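Local coordinates for putative branched chain amino acid ABC transporter, periplasmic amino acid-binding protein (Brucella ovis, PDB 4XFK), which serves as a component of an amino-acid transport system, probably binding branched-chain and related amino acids in the periplasm for an ABC transporter, at residues 112-115 against 116-119; 119-123 against 124-128. The protein carries 1 engineered substitution. One frame throughout, in Å; residues are numbered along the deposited sequence.

Contact 1. Residues 112-115 against 116-119. With NA (sodium ion), chain D; ACT (acetate ion), chain B.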
loop_
_atom_site.group_PDB
_atom_site.type_symbol
_atom_site.label_atom_id
_atom_site.label_comp_id
_atom_site.label_asym_id
_atom_site.label_seq_id
_atom_site.Cartn_x
_atom_site.Cartn_y
_atom_site.Cartn_z
ATOM N N TYR A 112 15.465 -0.605 3.813
ATOM C CA TYR A 112 14.072 -0.800 4.191
ATOM C C TYR A 112 13.221 -0.688 2.918
ATOM O O TYR A 112 13.095 0.391 2.328
ATOM C CB TYR A 112 13.657 0.220 5.259
ATOM C CG TYR A 112 12.179 0.272 5.594
ATOM C CD1 TYR A 112 11.362 -0.860 5.493
ATOM C CD2 TYR A 112 11.602 1.465 6.024
ATOM C CE1 TYR A 112 10.005 -0.783 5.794
ATOM C CE2 TYR A 112 10.268 1.542 6.322
ATOM C CZ TYR A 112 9.474 0.426 6.207
ATOM O OH TYR A 112 8.141 0.546 6.504
ATOM N N LEU A 113 12.685 -1.822 2.476
ATOM C CA LEU A 113 11.729 -1.837 1.374
ATOM C C LEU A 113 10.330 -1.749 1.953
ATOM O O LEU A 113 9.807 -2.701 2.536
ATOM C CB LEU A 113 11.878 -3.103 0.538
ATOM C CG LEU A 113 13.291 -3.418 0.040
ATOM C CD1 LEU A 113 13.237 -4.662 -0.828
ATOM C CD2 LEU A 113 13.903 -2.253 -0.719
ATOM N N ASN A 114 9.748 -0.571 1.807
ATOM C CA ASN A 114 8.424 -0.288 2.315
ATOM C C ASN A 114 7.414 -0.669 1.243
ATOM O O ASN A 114 7.296 -0.016 0.214
ATOM C CB ASN A 114 8.373 1.196 2.676
ATOM C CG ASN A 114 6.976 1.693 2.950
ATOM O OD1 ASN A 114 6.014 0.925 2.964
ATOM N ND2 ASN A 114 6.852 3.005 3.157
ATOM N N LEU A 115 6.703 -1.766 1.477
ATOM C CA LEU A 115 5.801 -2.284 0.465
ATOM C C LEU A 115 4.361 -1.833 0.634
ATOM O O LEU A 115 3.485 -2.301 -0.102
ATOM C CB LEU A 115 5.849 -3.820 0.429
ATOM C CG LEU A 115 7.191 -4.460 0.038
ATOM C CD1 LEU A 115 7.042 -5.966 -0.055
ATOM C CD2 LEU A 115 7.718 -3.909 -1.278
ATOM N N GLY A 116 4.090 -0.930 1.578
ATOM C CA GLY A 116 2.718 -0.490 1.733
ATOM C C GLY A 116 2.344 0.425 2.875
ATOM O O GLY A 116 1.151 0.589 3.142
ATOM N N ALA A 117 3.316 0.996 3.584
ATOM C CA ALA A 117 2.988 2.002 4.598
ATOM C C ALA A 117 2.866 3.334 3.875
ATOM O O ALA A 117 3.838 3.801 3.272
ATOM C CB ALA A 117 4.062 2.047 5.644
ATOM N N GLU A 118 1.671 3.926 3.928
ATOM C CA GLU A 118 1.289 4.960 2.963
ATOM C C GLU A 118 1.286 6.408 3.485
ATOM O O GLU A 118 0.938 7.336 2.750
ATOM C CB GLU A 118 -0.044 4.583 2.283
ATOM C CG GLU A 118 0.014 3.171 1.673
ATOM C CD GLU A 118 -1.069 2.874 0.652
ATOM O OE1 GLU A 118 -1.658 3.819 0.072
ATOM O OE2 GLU A 118 -1.315 1.670 0.424
ATOM N N ALA A 119 1.699 6.608 4.735
ATOM C CA ALA A 119 1.768 7.967 5.289
ATOM C C ALA A 119 2.774 8.843 4.537
ATOM O O ALA A 119 3.842 8.388 4.134
ATOM C CB ALA A 119 2.110 7.918 6.760
HETATM NA NA NA D . -0.150 -1.086 3.969
HETATM C C ACT B . -1.030 2.646 6.744
HETATM O O ACT B . -0.915 2.764 7.986
HETATM O OXT ACT B . -0.019 2.930 6.059
HETATM C CH3 ACT B . -2.312 2.184 6.126
HETATM O O HOH W 1 -1.794 -0.247 2.656
HETATM O O HOH W 2 -1.623 -1.641 5.537
#
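Asn114, at the end of strand 111-114, folds its carboxamide against the backbone of Gly116 and Ala117, and three hydrogen bonds define the contact. OD1 accepts two of them: Gly116 N lies 3.0 Å from Asn114 OD1, tilted out of the carbonyl plane, and Ala117 N lies 2.8 Å from Asn114 OD1, in that plane and on a lone pair. The third runs the other way, from Asn114 ND2 to Ala117 O at 3.1 Å, nearly straight at 162° and with the oxygen close to the amide plane. Because CG stands anti to the backbone N (chi1 168°), the amide faces along the chain, toward the turn that follows the strand. Asn114 ND2 also bonds His131 NE2, a further restraint that probably helps hold the carboxamide in this rotation.

Van der Waals contacts are slighter. Ala117 CB sits beside the amide oxygen, 3.5 Å from Asn114 OD1, while within the strand Asn114 CB lies over the outer part of one face of the Tyr112 ring. The hydroxyl of Tyr112 is hydrogen-bonded to Gln84 OE1.

Metal and anion contacts occupy the loop. Gly116 O binds the sodium ion at 2.3 Å, with Gly85 O, Tyr31 OH and two waters as the other ligands. One of these waters donates to OE2 of Glu118, whose OE1 forms a salt bridge with Arg141. The acetate ion, probably from the crystallisation liquor, accepts from Glu118 N through OXT at 2.9 Å, an almost linear bond of 171°.

The chemistry implies that one buried amide pairs with two N-H groups and one carbonyl of the loop, and by holding this backbone it probably helps position Gly116 O for the sodium ion.

Contact 2. Residues 119-123 against 124-128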
loop_
_atom_site.group_PDB
_atom_site.type_symbol
_atom_site.label_atom_id
_atom_site.label_comp_id
_atom_site.label_asym_id
_atom_site.label_seq_id
_atom_site.Cartn_x
_atom_site.Cartn_y
_atom_site.Cartn_z
ATOM N N ALA A 119 1.699 6.608 4.735
ATOM C CA ALA A 119 1.768 7.967 5.289
ATOM C C ALA A 119 2.774 8.843 4.537
ATOM O O ALA A 119 3.842 8.388 4.134
ATOM C CB ALA A 119 2.110 7.918 6.760
ATOM N N LEU A 120 2.434 10.114 4.370
ATOM C CA LEU A 120 3.263 11.025 3.590
ATOM C C LEU A 120 4.711 11.141 4.061
ATOM O O LEU A 120 5.619 11.210 3.240
ATOM C CB LEU A 120 2.632 12.421 3.578
ATOM C CG LEU A 120 1.288 12.491 2.865
ATOM C CD1 LEU A 120 0.670 13.861 3.047
ATOM C CD2 LEU A 120 1.454 12.166 1.399
ATOM N N GLU A 121 4.926 11.173 5.373
ATOM C CA GLU A 121 6.245 11.475 5.920
ATOM C C GLU A 121 7.346 10.530 5.444
ATOM O O GLU A 121 8.520 10.913 5.397
ATOM C CB GLU A 121 6.211 11.495 7.454
ATOM C CG GLU A 121 5.910 10.142 8.098
ATOM C CD GLU A 121 6.002 10.176 9.613
ATOM O OE1 GLU A 121 6.293 11.254 10.169
ATOM O OE2 GLU A 121 5.802 9.117 10.252
ATOM N N LEU A 122 6.981 9.298 5.086
ATOM C CA LEU A 122 7.987 8.304 4.722
ATOM C C LEU A 122 8.785 8.693 3.470
ATOM O O LEU A 122 9.930 8.274 3.307
ATOM C CB LEU A 122 7.355 6.914 4.618
ATOM C CG LEU A 122 6.700 6.495 5.943
ATOM C CD1 LEU A 122 5.797 5.310 5.742
ATOM C CD2 LEU A 122 7.756 6.192 7.005
ATOM N N THR A 123 8.197 9.522 2.607
ATOM C CA THR A 123 8.935 10.076 1.475
ATOM C C THR A 123 9.005 11.603 1.569
ATOM O O THR A 123 9.328 12.280 0.585
ATOM C CB THR A 123 8.315 9.678 0.125
ATOM O OG1 THR A 123 6.919 10.000 0.120
ATOM C CG2 THR A 123 8.492 8.185 -0.130
ATOM N N GLY A 124 8.704 12.134 2.750
ATOM C CA GLY A 124 8.773 13.563 3.011
ATOM C C GLY A 124 9.782 13.836 4.107
ATOM O O GLY A 124 10.982 13.642 3.908
ATOM N N SER A 125 9.304 14.260 5.274
ATOM C CA SER A 125 10.193 14.639 6.372
ATOM C C SER A 125 11.091 13.507 6.878
ATOM O O SER A 125 12.156 13.773 7.448
ATOM C CB SER A 125 9.394 15.230 7.536
ATOM O OG SER A 125 8.554 14.248 8.115
ATOM N N LYS A 126 10.678 12.256 6.664
ATOM C CA LYS A 126 11.472 11.104 7.095
ATOM C C LYS A 126 12.168 10.388 5.940
ATOM O O LYS A 126 12.709 9.303 6.118
ATOM C CB LYS A 126 10.615 10.102 7.875
ATOM C CG LYS A 126 10.266 10.547 9.283
ATOM C CD LYS A 126 9.654 9.400 10.078
ATOM C CE LYS A 126 9.472 9.780 11.538
ATOM N NZ LYS A 126 8.636 11.001 11.677
ATOM N N CYS A 127 12.150 10.985 4.757
ATOM C CA CYS A 127 12.823 10.441 3.580
ATOM C C CYS A 127 14.311 10.228 3.844
ATOM O O CYS A 127 14.963 11.113 4.408
ATOM C CB CYS A 127 12.635 11.426 2.418
ATOM S SG CYS A 127 13.592 11.102 0.942
ATOM N N HIS A 128 14.851 9.081 3.443
ATOM C CA HIS A 128 16.296 8.875 3.456
ATOM C C HIS A 128 16.666 7.851 2.397
ATOM O O HIS A 128 15.797 7.169 1.833
ATOM C CB HIS A 128 16.829 8.485 4.840
ATOM C CG HIS A 128 16.287 7.190 5.363
ATOM N ND1 HIS A 128 16.964 5.991 5.251
ATOM C CD2 HIS A 128 15.129 6.911 6.005
ATOM C CE1 HIS A 128 16.242 5.033 5.808
ATOM N NE2 HIS A 128 15.124 5.565 6.273
HETATM O O HOH W 3 11.415 6.957 5.387
#
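Glu121 and Lys126 run side by side and point the same way, joined at their ends by a salt bridge of 2.8 Å between Glu121 OE1 and Lys126 NZ. The lysine has two conformers, and its side-chain geometry here holds for the one given. The ammonium meets OE1 from above the carboxylate plane, 53° out of it. Glu121 CG lies between its backbone N and carbonyl carbon (chi1 66°), and the extended chain beyond carries the carboxylate alongside the lysine methylenes; Lys126 CD comes to 3.8 Å from Glu121 CD. In this conformer a bend at the last torsion of Lys126 (chi4 57°) turns NZ to the carboxylate.

At the base of the pair, Ser125 OG approaches Glu121 CB at 3.7 Å, and two backbone donors share Glu121 O. Gly124 N bonds it at 2.9 Å from well above the carbonyl plane, whereas Lys126 N, 2.8 Å from Glu121 O, arrives from the opposite face with a smaller tilt. The side chain of Leu122 leaves 124-128 behind and touches Ala91 and Thr95 of helix 88-104; its carbonyl oxygen, however, is joined to Lys126 O by a water that donates to both. Thr123 OG1 bonds Arg133 NH1.

Cys127 N bonds Gly124 O at 3.0 Å. This closes a type I beta turn one residue after the 3-10 segment 120-122, a sharp bend within the loop between parallel strands 111-114 and 131-133 of a periplasmic binding protein.

From the N terminus, strand 111-114 leads into contact 1, which closes the short turn through Gly116 and Ala117 beside the sodium ion. The chain continues through Ala119, shared by both contacts, into the 3-10 segment and beta turn of contact 2, whose small loop ends shortly before strand 131-133. The two contacts are consecutive, neither nested nor crossing, with centres about 10 Å apart. They also touch directly: Leu122 CD1 packs 3.6 Å from Asn114 ND2. Together they shape the connection between two neighbouring strands of the five-stranded parallel sheet, with helix 88-104 touching side chains of both and Arg133 donating hydrogen bonds to both.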